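Local coordinates for uncharacterized protein (Bordetella pertussis, PDB 3FVV) that probably removes the phosphate from L-histidinol phosphate in histidine biosynthesis, as a magnesium-dependent hydrolase of the HAD superfamily, at residues T57-Q60 and A61-M65; A116-S119 and F120-A123; G159-V162 and R163-W167; G172-L175 and G176-A179. One frame throughout, in Å; residues are numbered along the deposited sequence.

Contact 1: residues T57-Q60 and A61-M65; sequences TAEQ and AAEFM
A capping box opens helix 58-70, and the first backbone bond of that helix runs from Ala-61 N to Thr-57 O at 3.0 Å. Thr-57 is the N-cap. Its own N-H goes to the side-chain carbonyl of Gln-60, where OE1 takes Thr-57 N on a lone pair, in the carbonyl plane, at 2.9 Å and almost straight (175°). The bond in the other direction is poorer and starts one residue early: Glu-59 N reaches Thr-57 OG1 at 3.4 Å, weak and bent to 134°. Gln-60 can serve because its CG stands beside the backbone N (chi1 -80°), which turns the amide back over the start of the helix. Behind the box the regular ladder continues, with Ala-62 N on Ala-58 O, Glu-63 N on Glu-59 O and Phe-64 N on Gln-60 O.

One turn apart on the outer side, Glu-59 and Glu-63 slant across each other. The chain of Glu-59 bends at CG, and its OE2 ends up 2.9 Å from Glu-63 OE2 and 3.0 Å from Glu-63 OE1. Two acceptors so close make an unfavourable pair if both are charged, so one of them may well hold a proton more readily than usual. The methyls of Ala-61 and Ala-62 both lie against Ala-58 O, their CB atoms 3.7 and 3.6 Å from it.

Ala-61 packs on Tyr-51 of helix 37-53, and the side chain of Phe-64 meets Asn-44 and Leu-47 of that same helix. Met-65 turns instead to Asp-21 and Ala-25, so that helix 58-70 lies against helix 20-30 as well.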
ATOM      1  N   THR A  57      12.365 -11.895  -7.559  1.00 34.16           N
ATOM      2  CA  THR A  57      12.649 -10.519  -7.211  1.00 32.94           C
ATOM      3  C   THR A  57      11.340  -9.819  -6.776  1.00 32.55           C
ATOM      4  O   THR A  57      10.237 -10.300  -7.113  1.00 31.24           O
ATOM      5  CB  THR A  57      13.210  -9.771  -8.422  1.00 32.63           C
ATOM      6  OG1 THR A  57      13.405  -8.406  -8.086  1.00 38.61           O
ATOM      7  CG2 THR A  57      12.250  -9.768  -9.572  1.00 32.73           C
ATOM      8  N   ALA A  58      11.474  -8.701  -6.055  1.00 30.59           N
ATOM      9  CA  ALA A  58      10.335  -7.834  -5.715  1.00 30.72           C
ATOM     10  C   ALA A  58       9.597  -7.341  -6.973  1.00 30.12           C
ATOM     11  O   ALA A  58       8.386  -7.422  -7.018  1.00 30.91           O
ATOM     12  CB  ALA A  58      10.781  -6.664  -4.837  1.00 30.03           C
ATOM     13  N   GLU A  59      10.339  -6.921  -8.005  1.00 29.89           N
ATOM     14  CA  GLU A  59       9.818  -6.600  -9.357  1.00 29.32           C
ATOM     15  C   GLU A  59       8.989  -7.739  -9.948  1.00 27.27           C
ATOM     16  O   GLU A  59       7.955  -7.527 -10.536  1.00 25.95           O
ATOM     17  CB  GLU A  59      11.008  -6.290 -10.312  1.00 30.43           C
ATOM     18  CG  GLU A  59      10.665  -6.002 -11.773  1.00 34.83           C
ATOM     19  CD  GLU A  59      11.633  -6.638 -12.839  1.00 41.11           C
ATOM     20  OE1 GLU A  59      12.827  -6.230 -12.897  1.00 42.69           O
ATOM     21  OE2 GLU A  59      11.186  -7.525 -13.648  1.00 41.63           O
ATOM     22  N   GLN A  60       9.447  -8.964  -9.797  1.00 26.79           N
ATOM     23  CA  GLN A  60       8.792 -10.081 -10.450  1.00 26.17           C
ATOM     24  C   GLN A  60       7.526 -10.386  -9.712  1.00 24.63           C
ATOM     25  O   GLN A  60       6.528 -10.729 -10.318  1.00 22.97           O
ATOM     26  CB  GLN A  60       9.671 -11.335 -10.444  1.00 28.01           C
ATOM     27  CG  GLN A  60      10.748 -11.355 -11.524  1.00 29.34           C
ATOM     28  CD  GLN A  60      11.682 -12.541 -11.359  1.00 29.99           C
ATOM     29  OE1 GLN A  60      12.253 -12.771 -10.287  1.00 30.25           O
ATOM     30  NE2 GLN A  60      11.821 -13.312 -12.426  1.00 29.33           N
ATOM     31  N   ALA A  61       7.554 -10.270  -8.392  1.00 23.50           N
ATOM     32  CA  ALA A  61       6.332 -10.525  -7.646  1.00 23.73           C
ATOM     33  C   ALA A  61       5.329  -9.430  -8.082  1.00 23.61           C
ATOM     34  O   ALA A  61       4.165  -9.706  -8.432  1.00 22.69           O
ATOM     35  CB  ALA A  61       6.591 -10.551  -6.079  1.00 22.89           C
ATOM     36  N   ALA A  62       5.800  -8.181  -8.124  1.00 24.33           N
ATOM     37  CA  ALA A  62       4.887  -7.055  -8.480  1.00 23.73           C
ATOM     38  C   ALA A  62       4.348  -7.314  -9.865  1.00 23.82           C
ATOM     39  O   ALA A  62       3.137  -7.193 -10.099  1.00 22.64           O
ATOM     40  CB  ALA A  62       5.591  -5.686  -8.399  1.00 23.46           C
ATOM     41  N   GLU A  63       5.220  -7.752 -10.777  1.00 23.50           N
ATOM     42  CA  GLU A  63       4.749  -8.076 -12.133  1.00 23.70           C
ATOM     43  C   GLU A  63       3.678  -9.133 -12.218  1.00 22.25           C
ATOM     44  O   GLU A  63       2.693  -8.936 -12.929  1.00 23.24           O
ATOM     45  CB  GLU A  63       5.908  -8.470 -13.031  1.00 24.68           C
ATOM     46  CG  GLU A  63       6.531  -7.209 -13.608  1.00 28.41           C
ATOM     47  CD  GLU A  63       7.961  -7.391 -14.030  1.00 33.38           C
ATOM     48  OE1 GLU A  63       8.413  -8.562 -14.221  1.00 37.89           O
ATOM     49  OE2 GLU A  63       8.613  -6.339 -14.184  1.00 35.72           O
ATOM     50  N   PHE A  64       3.840 -10.247 -11.501  1.00 20.76           N
ATOM     51  CA  PHE A  64       2.778 -11.303 -11.475  1.00 19.26           C
ATOM     52  C   PHE A  64       1.403 -10.702 -11.079  1.00 16.99           C
ATOM     53  O   PHE A  64       0.360 -11.023 -11.649  1.00 17.84           O
ATOM     54  CB  PHE A  64       3.147 -12.408 -10.500  1.00 19.85           C
ATOM     55  CG  PHE A  64       2.030 -13.373 -10.251  1.00 20.18           C
ATOM     56  CD1 PHE A  64       1.930 -14.532 -10.984  1.00 25.11           C
ATOM     57  CD2 PHE A  64       1.055 -13.098  -9.292  1.00 21.88           C
ATOM     58  CE1 PHE A  64       0.842 -15.425 -10.776  1.00 25.70           C
ATOM     59  CE2 PHE A  64      -0.011 -13.954  -9.099  1.00 22.60           C
ATOM     60  CZ  PHE A  64      -0.111 -15.118  -9.844  1.00 24.33           C
ATOM     61  N   MET A  65       1.419  -9.872 -10.055  1.00 15.50           N
ATOM     62  CA  MET A  65       0.222  -9.155  -9.597  1.00 15.59           C
ATOM     63  C   MET A  65      -0.392  -8.254 -10.682  1.00 14.72           C
ATOM     64  O   MET A  65      -1.594  -8.248 -10.881  1.00 16.48           O
ATOM     65  CB  MET A  65       0.540  -8.360  -8.300  1.00 14.99           C
ATOM     66  CG  MET A  65       0.866  -9.239  -7.052  1.00 15.12           C
ATOM     67  SD  MET A  65      -0.496 -10.445  -6.668  1.00 12.46           S
ATOM     68  CE  MET A  65      -0.179 -10.753  -4.950  1.00 17.13           C
TER

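Contact 2: residues A116-S119 and F120-A123; sequences ATNS and FVTA. With SO4 (sulfate ion), chain C.
Asn-118 holds the first turn of helix 119-128 with two oxygens. Its side-chain OD1 accepts Val-121 N at 3.2 Å, the N-cap bond, with the donor well above the amide plane instead of on a lone pair. Its backbone O takes Thr-122 N at 2.9 Å. The amide is brought over the turn by a chi1 of 78°, which sets CG between the backbone N and the carbonyl carbon; ND2 then lies 3.6 Å from Val-121 CG2, the two side chains crossing at about a right angle. Thr-122 OG1, 3.0 Å from Asn-118 O and 3.3 Å from Thr-117 O, is within reach of both carbonyls. The methyl Thr-117 CG2 rests against both Val-121 CG1 (3.6 Å) and Thr-122 CG2 (3.7 Å).

Further out, Thr-117 OG1 is hydrogen-bonded to Asp-12 and Ser-119 OG to Asp-138, while Leu-66 and Leu-69 of helix 58-70 pack against Asn-118. Ala-116 N gives a straight bond to O2 of the sulfate ion (2.8 Å, 175°), which Thr-115 also grips. A threonine at the end of a strand, binding the anion together with the loop that follows, matches the second sequence motif of HAD phosphatases.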
ATOM      1  N   ALA A 116       2.937  -0.345  -1.545  1.00 12.50           N
ATOM      2  CA  ALA A 116       3.450  -1.159  -2.646  1.00 13.51           C
ATOM      3  C   ALA A 116       2.306  -1.767  -3.416  1.00 12.87           C
ATOM      4  O   ALA A 116       2.497  -2.168  -4.547  1.00 13.90           O
ATOM      5  CB  ALA A 116       4.361  -2.278  -2.161  1.00 11.94           C
ATOM      6  N   THR A 117       1.124  -1.879  -2.819  1.00 12.33           N
ATOM      7  CA  THR A 117       0.016  -2.500  -3.555  1.00 10.95           C
ATOM      8  C   THR A 117      -0.417  -1.508  -4.664  1.00 11.84           C
ATOM      9  O   THR A 117      -0.551  -0.334  -4.433  1.00 12.23           O
ATOM     10  CB  THR A 117      -1.091  -2.981  -2.624  1.00 11.51           C
ATOM     11  OG1 THR A 117      -0.591  -4.056  -1.801  1.00  9.81           O
ATOM     12  CG2 THR A 117      -2.334  -3.517  -3.408  1.00  8.27           C
ATOM     13  N   ASN A 118      -0.590  -2.012  -5.878  1.00 12.29           N
ATOM     14  CA  ASN A 118      -0.756  -1.148  -7.049  1.00 11.50           C
ATOM     15  C   ASN A 118      -1.943  -0.182  -6.972  1.00 11.78           C
ATOM     16  O   ASN A 118      -2.997  -0.497  -6.340  1.00  8.58           O
ATOM     17  CB  ASN A 118      -0.747  -1.988  -8.342  1.00 11.70           C
ATOM     18  CG  ASN A 118      -2.055  -2.705  -8.619  1.00 11.22           C
ATOM     19  OD1 ASN A 118      -3.005  -2.070  -9.081  1.00  8.98           O
ATOM     20  ND2 ASN A 118      -2.077  -4.039  -8.460  1.00  8.25           N
ATOM     21  N   SER A 119      -1.746   0.999  -7.588  1.00  9.64           N
ATOM     22  CA  SER A 119      -2.711   2.073  -7.546  1.00 11.20           C
ATOM     23  C   SER A 119      -4.121   1.744  -8.121  1.00 10.82           C
ATOM     24  O   SER A 119      -5.097   2.302  -7.670  1.00 10.20           O
ATOM     25  CB  SER A 119      -2.157   3.363  -8.176  1.00 11.24           C
ATOM     26  OG  SER A 119      -1.848   3.146  -9.538  1.00 11.91           O
ATOM     27  N   PHE A 120      -4.256   0.791  -9.043  1.00 11.32           N
ATOM     28  CA  PHE A 120      -5.573   0.350  -9.420  1.00  9.86           C
ATOM     29  C   PHE A 120      -6.319  -0.270  -8.220  1.00 10.02           C
ATOM     30  O   PHE A 120      -7.485   0.006  -7.975  1.00 10.52           O
ATOM     31  CB  PHE A 120      -5.572  -0.667 -10.591  1.00 11.22           C
ATOM     32  CG  PHE A 120      -6.948  -1.174 -10.889  1.00  9.73           C
ATOM     33  CD1 PHE A 120      -7.846  -0.389 -11.590  1.00 12.99           C
ATOM     34  CD2 PHE A 120      -7.402  -2.353 -10.344  1.00 13.28           C
ATOM     35  CE1 PHE A 120      -9.163  -0.822 -11.810  1.00 12.70           C
ATOM     36  CE2 PHE A 120      -8.725  -2.765 -10.555  1.00 10.00           C
ATOM     37  CZ  PHE A 120      -9.570  -1.997 -11.282  1.00 10.82           C
ATOM     38  N   VAL A 121      -5.634  -1.122  -7.500  1.00  9.72           N
ATOM     39  CA  VAL A 121      -6.193  -1.780  -6.329  1.00 10.65           C
ATOM     40  C   VAL A 121      -6.383  -0.828  -5.163  1.00 10.77           C
ATOM     41  O   VAL A 121      -7.347  -0.956  -4.454  1.00 11.54           O
ATOM     42  CB  VAL A 121      -5.316  -3.032  -5.912  1.00 10.92           C
ATOM     43  CG1 VAL A 121      -5.762  -3.613  -4.548  1.00  9.69           C
ATOM     44  CG2 VAL A 121      -5.374  -4.089  -7.025  1.00 10.33           C
ATOM     45  N   THR A 122      -5.528   0.166  -4.993  1.00  9.98           N
ATOM     46  CA  THR A 122      -5.566   0.976  -3.775  1.00 11.14           C
ATOM     47  C   THR A 122      -6.196   2.353  -3.880  1.00 11.11           C
ATOM     48  O   THR A 122      -6.482   2.946  -2.877  1.00 10.82           O
ATOM     49  CB  THR A 122      -4.153   1.133  -3.168  1.00 10.75           C
ATOM     50  OG1 THR A 122      -3.225   1.529  -4.189  1.00 10.79           O
ATOM     51  CG2 THR A 122      -3.685  -0.220  -2.550  1.00 10.91           C
ATOM     52  N   ALA A 123      -6.369   2.873  -5.084  1.00 10.71           N
ATOM     53  CA  ALA A 123      -7.024   4.198  -5.249  1.00 11.15           C
ATOM     54  C   ALA A 123      -8.354   4.325  -4.503  1.00 10.18           C
ATOM     55  O   ALA A 123      -8.538   5.267  -3.742  1.00 12.31           O
ATOM     56  CB  ALA A 123      -7.131   4.596  -6.736  1.00 10.20           C
TER
HETATM   57  S   SO4 C 233       2.150  -2.003   1.712  1.00 25.07           S
HETATM   58  O1  SO4 C 233       0.967  -1.120   2.040  1.00 21.78           O
HETATM   59  O2  SO4 C 233       3.284  -1.263   1.036  1.00 17.15           O
HETATM   60  O3  SO4 C 233       2.485  -2.666   2.962  1.00 24.98           O
HETATM   61  O4  SO4 C 233       1.767  -3.055   0.757  1.00 20.50           O

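Contact 3: residues G159-V162 and R163-W167; sequences GKVV and RVNQW. With SO4 (sulfate ion), chain C.
Val-162 and Gln-166, one turn apart on helix 158-170, lie side by side and point the same way, with Val-162 CG1 against the amide carbon CD of Gln-166 at 3.7 Å. Val-161 and Asn-165 repeat the pattern, CG1 facing OD1. Val-164 CG2 presses on the carbonyl Lys-160 O at 3.0 Å, a tight fit; this inner residue also reaches Leu-8, Val-114 and Ile-135 of the central sheet.

Backbone bonds carry the rest of the helix: Arg-163 N to Gly-159 O, Val-164 N to Lys-160 O, Asn-165 N to Val-161 O, and Gln-166 N to Val-162 O at 2.8 Å.

The two charged side chains find partners elsewhere in the fold. Arg-163 folds back at chi2 and chi3 (-73° and -54°), which lets NH1 reach the carbonyls of Ala-136 and Thr-153. Lys-160 is fully stretched beyond CG, and its NZ meets sulfate O2 at 2.9 Å. The same nitrogen forms salt bridges with Asp-10, just after strand 5-9, and Asp-190, just before helix 191-196, and hydrogen-bonds Val-114 O, so several partners fix the ammonium. A helix lysine reaching the anion and these aspartates matches motif III of the HAD superfamily, whose lysine, here probably Lys-160, typically steadies the phosphate.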
ATOM      1  N   GLY A 159      12.100   2.676  -2.625  1.00 16.28           N
ATOM      2  CA  GLY A 159      11.248   3.364  -3.590  1.00 15.93           C
ATOM      3  C   GLY A 159      10.177   4.234  -2.952  1.00 15.65           C
ATOM      4  O   GLY A 159       9.761   5.239  -3.543  1.00 15.67           O
ATOM      5  N   LYS A 160       9.693   3.859  -1.765  1.00 15.32           N
ATOM      6  CA  LYS A 160       8.722   4.709  -1.090  1.00 14.14           C
ATOM      7  C   LYS A 160       9.344   6.074  -0.822  1.00 14.34           C
ATOM      8  O   LYS A 160       8.659   7.092  -0.966  1.00 13.69           O
ATOM      9  CB  LYS A 160       8.225   4.093   0.192  1.00 14.22           C
ATOM     10  CG  LYS A 160       7.366   2.869  -0.031  1.00 13.38           C
ATOM     11  CD  LYS A 160       6.427   2.602   1.168  1.00 11.10           C
ATOM     12  CE  LYS A 160       5.555   1.390   0.881  1.00 12.89           C
ATOM     13  NZ  LYS A 160       4.661   1.046   2.025  1.00 14.79           N
ATOM     14  N   VAL A 161      10.646   6.108  -0.503  1.00 14.77           N
ATOM     15  CA  VAL A 161      11.323   7.377  -0.221  1.00 13.93           C
ATOM     16  C   VAL A 161      11.422   8.235  -1.466  1.00 13.93           C
ATOM     17  O   VAL A 161      10.990   9.414  -1.461  1.00 14.65           O
ATOM     18  CB  VAL A 161      12.708   7.215   0.531  1.00 15.24           C
ATOM     19  CG1 VAL A 161      13.269   8.628   0.958  1.00 10.18           C
ATOM     20  CG2 VAL A 161      12.552   6.321   1.747  1.00 16.42           C
ATOM     21  N   VAL A 162      11.941   7.655  -2.539  1.00 13.46           N
ATOM     22  CA  VAL A 162      12.004   8.331  -3.832  1.00 13.18           C
ATOM     23  C   VAL A 162      10.598   8.882  -4.243  1.00 13.79           C
ATOM     24  O   VAL A 162      10.429  10.071  -4.520  1.00 12.21           O
ATOM     25  CB  VAL A 162      12.600   7.347  -4.906  1.00 13.80           C
ATOM     26  CG1 VAL A 162      12.576   7.916  -6.342  1.00 12.60           C
ATOM     27  CG2 VAL A 162      14.022   6.967  -4.515  1.00 14.87           C
ATOM     28  N   ARG A 163       9.573   8.024  -4.190  1.00 13.38           N
ATOM     29  CA  ARG A 163       8.265   8.420  -4.652  1.00 13.14           C
ATOM     30  C   ARG A 163       7.681   9.550  -3.810  1.00 12.30           C
ATOM     31  O   ARG A 163       7.078  10.451  -4.327  1.00 11.90           O
ATOM     32  CB  ARG A 163       7.313   7.194  -4.687  1.00 13.27           C
ATOM     33  CG  ARG A 163       7.648   6.250  -5.795  1.00 12.81           C
ATOM     34  CD  ARG A 163       7.222   6.852  -7.199  1.00 11.56           C
ATOM     35  NE  ARG A 163       5.807   7.216  -7.152  1.00 11.80           N
ATOM     36  CZ  ARG A 163       4.792   6.358  -7.307  1.00 10.94           C
ATOM     37  NH1 ARG A 163       5.013   5.092  -7.542  1.00 13.37           N
ATOM     38  NH2 ARG A 163       3.533   6.755  -7.173  1.00 12.42           N
ATOM     39  N   VAL A 164       7.882   9.500  -2.504  1.00 12.71           N
ATOM     40  CA  VAL A 164       7.374  10.527  -1.638  1.00 10.92           C
ATOM     41  C   VAL A 164       8.091  11.837  -1.995  1.00 11.94           C
ATOM     42  O   VAL A 164       7.455  12.903  -2.074  1.00 13.23           O
ATOM     43  CB  VAL A 164       7.602  10.155  -0.153  1.00 10.67           C
ATOM     44  CG1 VAL A 164       7.383  11.357   0.692  1.00  9.24           C
ATOM     45  CG2 VAL A 164       6.637   8.995   0.287  1.00 12.77           C
ATOM     46  N   ASN A 165       9.415  11.800  -2.186  1.00 12.85           N
ATOM     47  CA  ASN A 165      10.136  13.074  -2.487  1.00 12.91           C
ATOM     48  C   ASN A 165       9.715  13.632  -3.878  1.00 12.71           C
ATOM     49  O   ASN A 165       9.469  14.863  -4.039  1.00 11.16           O
ATOM     50  CB  ASN A 165      11.645  12.940  -2.315  1.00 12.94           C
ATOM     51  CG  ASN A 165      12.069  12.728  -0.843  1.00 14.22           C
ATOM     52  OD1 ASN A 165      12.944  11.877  -0.534  1.00 15.78           O
ATOM     53  ND2 ASN A 165      11.465  13.482   0.052  1.00  9.83           N
ATOM     54  N   GLN A 166       9.520  12.732  -4.843  1.00 13.14           N
ATOM     55  CA  GLN A 166       9.049  13.171  -6.165  1.00 14.31           C
ATOM     56  C   GLN A 166       7.676  13.792  -6.067  1.00 15.60           C
ATOM     57  O   GLN A 166       7.456  14.821  -6.654  1.00 15.81           O
ATOM     58  CB  GLN A 166       9.067  12.047  -7.182  1.00 14.60           C
ATOM     59  CG  GLN A 166      10.443  11.534  -7.406  1.00 13.63           C
ATOM     60  CD  GLN A 166      10.525  10.331  -8.290  1.00 13.82           C
ATOM     61  OE1 GLN A 166       9.707   9.398  -8.214  1.00 12.66           O
ATOM     62  NE2 GLN A 166      11.589  10.301  -9.116  1.00  8.71           N
ATOM     63  N   TRP A 167       6.759  13.190  -5.293  1.00 16.28           N
ATOM     64  CA  TRP A 167       5.418  13.747  -5.144  1.00 16.37           C
ATOM     65  C   TRP A 167       5.395  15.156  -4.497  1.00 16.56           C
ATOM     66  O   TRP A 167       4.734  16.068  -4.981  1.00 16.84           O
ATOM     67  CB  TRP A 167       4.546  12.737  -4.393  1.00 17.19           C
ATOM     68  CG  TRP A 167       3.349  13.271  -3.781  1.00 17.33           C
ATOM     69  CD1 TRP A 167       2.226  13.699  -4.407  1.00 19.34           C
ATOM     70  CD2 TRP A 167       3.124  13.420  -2.393  1.00 16.12           C
ATOM     71  NE1 TRP A 167       1.295  14.122  -3.473  1.00 19.92           N
ATOM     72  CE2 TRP A 167       1.828  13.958  -2.229  1.00 19.74           C
ATOM     73  CE3 TRP A 167       3.897  13.180  -1.266  1.00 17.75           C
ATOM     74  CZ2 TRP A 167       1.296  14.261  -0.992  1.00 18.21           C
ATOM     75  CZ3 TRP A 167       3.348  13.464  -0.025  1.00 21.45           C
ATOM     76  CH2 TRP A 167       2.067  14.014   0.092  1.00 16.14           C
TER
HETATM   77  S   SO4 C 233       2.150  -2.003   1.712  1.00 25.07           S
HETATM   78  O1  SO4 C 233       0.967  -1.120   2.040  1.00 21.78           O
HETATM   79  O2  SO4 C 233       3.284  -1.263   1.036  1.00 17.15           O
HETATM   80  O3  SO4 C 233       2.485  -2.666   2.962  1.00 24.98           O
HETATM   81  O4  SO4 C 233       1.767  -3.055   0.757  1.00 20.50           O

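Contact 4: residues G172-L175 and G176-A179; sequences GLAL and GDFA
Asp-177 folds its side chain back to Ala-174 across a short 3-10 turn, in the loop that joins helix 158-170 to strand 180-185 of the Rossmann-like HAD core. The helix has just ended in a Schellman motif at Gly-172, whose positive phi (84°) lets the chain swing out toward Leu-173.

From its CB, Asp-177 already touches the turn: CB is 3.1 Å from Ala-174 O, the same carbonyl that accepts Asp-177 N at 2.8 Å. That donor stands above the carbonyl plane. CG comes next, beside the backbone N (chi1 -65°), and stays close to Ala-174, with Ala-174 O 3.3 Å away. At the tip, OD2 takes Ala-174 N in a short bond of 2.6 Å, bent to 135° and met from above the carboxylate plane. The same oxygen lies 3.1 Å from Leu-173 CA and grazes Leu-173 CD2, with the two side chains slanting past one another. Ala-174 is therefore tied to Asp-177 through both its N-H and its carbonyl, one bond to the carboxylate and one to the backbone, and the turn is closed from both ends.

Beneath, Leu-175 and Phe-178 turn inward onto Leu-168 of the helix and Leu-6 of strand 5-9, while Leu-173 and Phe-178 share Leu-110 of strand 110-115. Leu-173 CD1 comes within 4.3 Å of Phe-178 CZ. Phe-178 N reaches Leu-175 O in a weak bond of 3.4 Å, and that carbonyl oxygen also lies in the plane of the ring, at its edge, 3.5 Å from Phe-178 CD2.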
ATOM      1  N   GLY A 172       5.462  21.342  -5.293  1.00 19.61           N
ATOM      2  CA  GLY A 172       6.276  22.520  -4.963  1.00 18.77           C
ATOM      3  C   GLY A 172       6.670  22.525  -3.511  1.00 17.84           C
ATOM      4  O   GLY A 172       6.853  23.551  -2.924  1.00 16.78           O
ATOM      5  N   LEU A 173       6.803  21.356  -2.927  1.00 17.78           N
ATOM      6  CA  LEU A 173       7.073  21.221  -1.492  1.00 18.23           C
ATOM      7  C   LEU A 173       8.230  20.241  -1.279  1.00 18.33           C
ATOM      8  O   LEU A 173       8.610  19.548  -2.195  1.00 16.95           O
ATOM      9  CB  LEU A 173       5.859  20.607  -0.792  1.00 18.85           C
ATOM     10  CG  LEU A 173       4.572  21.414  -0.730  1.00 19.44           C
ATOM     11  CD1 LEU A 173       3.425  20.458  -0.458  1.00 19.12           C
ATOM     12  CD2 LEU A 173       4.722  22.441   0.351  1.00 21.25           C
ATOM     13  N   ALA A 174       8.692  20.140  -0.037  1.00 18.97           N
ATOM     14  CA  ALA A 174       9.725  19.180   0.371  1.00 19.57           C
ATOM     15  C   ALA A 174       9.552  18.828   1.866  1.00 20.40           C
ATOM     16  O   ALA A 174       8.927  19.582   2.638  1.00 20.34           O
ATOM     17  CB  ALA A 174      11.047  19.752   0.152  1.00 17.97           C
ATOM     18  N   LEU A 175      10.215  17.762   2.272  1.00 20.74           N
ATOM     19  CA  LEU A 175       9.993  17.120   3.563  1.00 22.12           C
ATOM     20  C   LEU A 175      10.343  18.053   4.721  1.00 22.57           C
ATOM     21  O   LEU A 175       9.718  18.045   5.816  1.00 21.29           O
ATOM     22  CB  LEU A 175      10.870  15.855   3.596  1.00 22.75           C
ATOM     23  CG  LEU A 175      10.518  14.560   4.320  1.00 23.64           C
ATOM     24  CD1 LEU A 175       9.044  14.163   4.111  1.00 22.80           C
ATOM     25  CD2 LEU A 175      11.558  13.488   3.822  1.00 19.79           C
ATOM     26  N   GLY A 176      11.374  18.862   4.490  1.00 22.00           N
ATOM     27  CA  GLY A 176      11.772  19.876   5.480  1.00 21.44           C
ATOM     28  C   GLY A 176      10.935  21.134   5.469  1.00 21.07           C
ATOM     29  O   GLY A 176      11.147  22.001   6.288  1.00 21.77           O
ATOM     30  N   ASP A 177       9.987  21.276   4.547  1.00 21.59           N
ATOM     31  CA  ASP A 177       8.982  22.338   4.666  1.00 22.20           C
ATOM     32  C   ASP A 177       8.023  22.092   5.896  1.00 21.90           C
ATOM     33  O   ASP A 177       7.397  23.028   6.404  1.00 23.26           O
ATOM     34  CB  ASP A 177       8.105  22.437   3.386  1.00 23.36           C
ATOM     35  CG  ASP A 177       8.878  22.861   2.137  1.00 25.50           C
ATOM     36  OD1 ASP A 177       9.949  23.495   2.296  1.00 24.92           O
ATOM     37  OD2 ASP A 177       8.392  22.539   0.997  1.00 25.10           O
ATOM     38  N   PHE A 178       7.896  20.856   6.375  1.00 20.05           N
ATOM     39  CA  PHE A 178       6.896  20.551   7.433  1.00 17.80           C
ATOM     40  C   PHE A 178       7.471  20.675   8.826  1.00 17.02           C
ATOM     41  O   PHE A 178       8.613  20.353   9.057  1.00 15.87           O
ATOM     42  CB  PHE A 178       6.354  19.147   7.212  1.00 17.22           C
ATOM     43  CG  PHE A 178       5.720  19.009   5.900  1.00 16.27           C
ATOM     44  CD1 PHE A 178       4.438  19.471   5.702  1.00 16.60           C
ATOM     45  CD2 PHE A 178       6.446  18.536   4.816  1.00 18.07           C
ATOM     46  CE1 PHE A 178       3.858  19.394   4.466  1.00 17.42           C
ATOM     47  CE2 PHE A 178       5.869  18.484   3.561  1.00 17.56           C
ATOM     48  CZ  PHE A 178       4.572  18.915   3.396  1.00 17.25           C
ATOM     49  N   ALA A 179       6.658  21.096   9.770  1.00 16.59           N
ATOM     50  CA  ALA A 179       7.084  21.137  11.167  1.00 16.13           C
ATOM     51  C   ALA A 179       7.388  19.731  11.708  1.00 17.12           C
ATOM     52  O   ALA A 179       8.288  19.566  12.530  1.00 16.95           O
ATOM     53  CB  ALA A 179       6.020  21.881  12.038  1.00 16.16           C
TER

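The sulfate unites contacts 2 and 3: the loop of one and the helix of the other converge on the same oxygen, O2, and Ala-116 N lies 4.0 Å from Lys-160 CE. With Leu-11 and Asp-12 bound to it as well, the ion probably marks where the substrate's phosphate would sit. Contact 1 lies on a helix that packs beside contact 2, its centre 14 Å from that of contact 2 and its nearest atoms about 5 Å away. Contact 4 is the most remote, 32 Å from contact 1 between centres, yet it touches contact 3, whose helix it follows, through Asn-165 ND2 and Leu-175 CD2 at 3.8 Å.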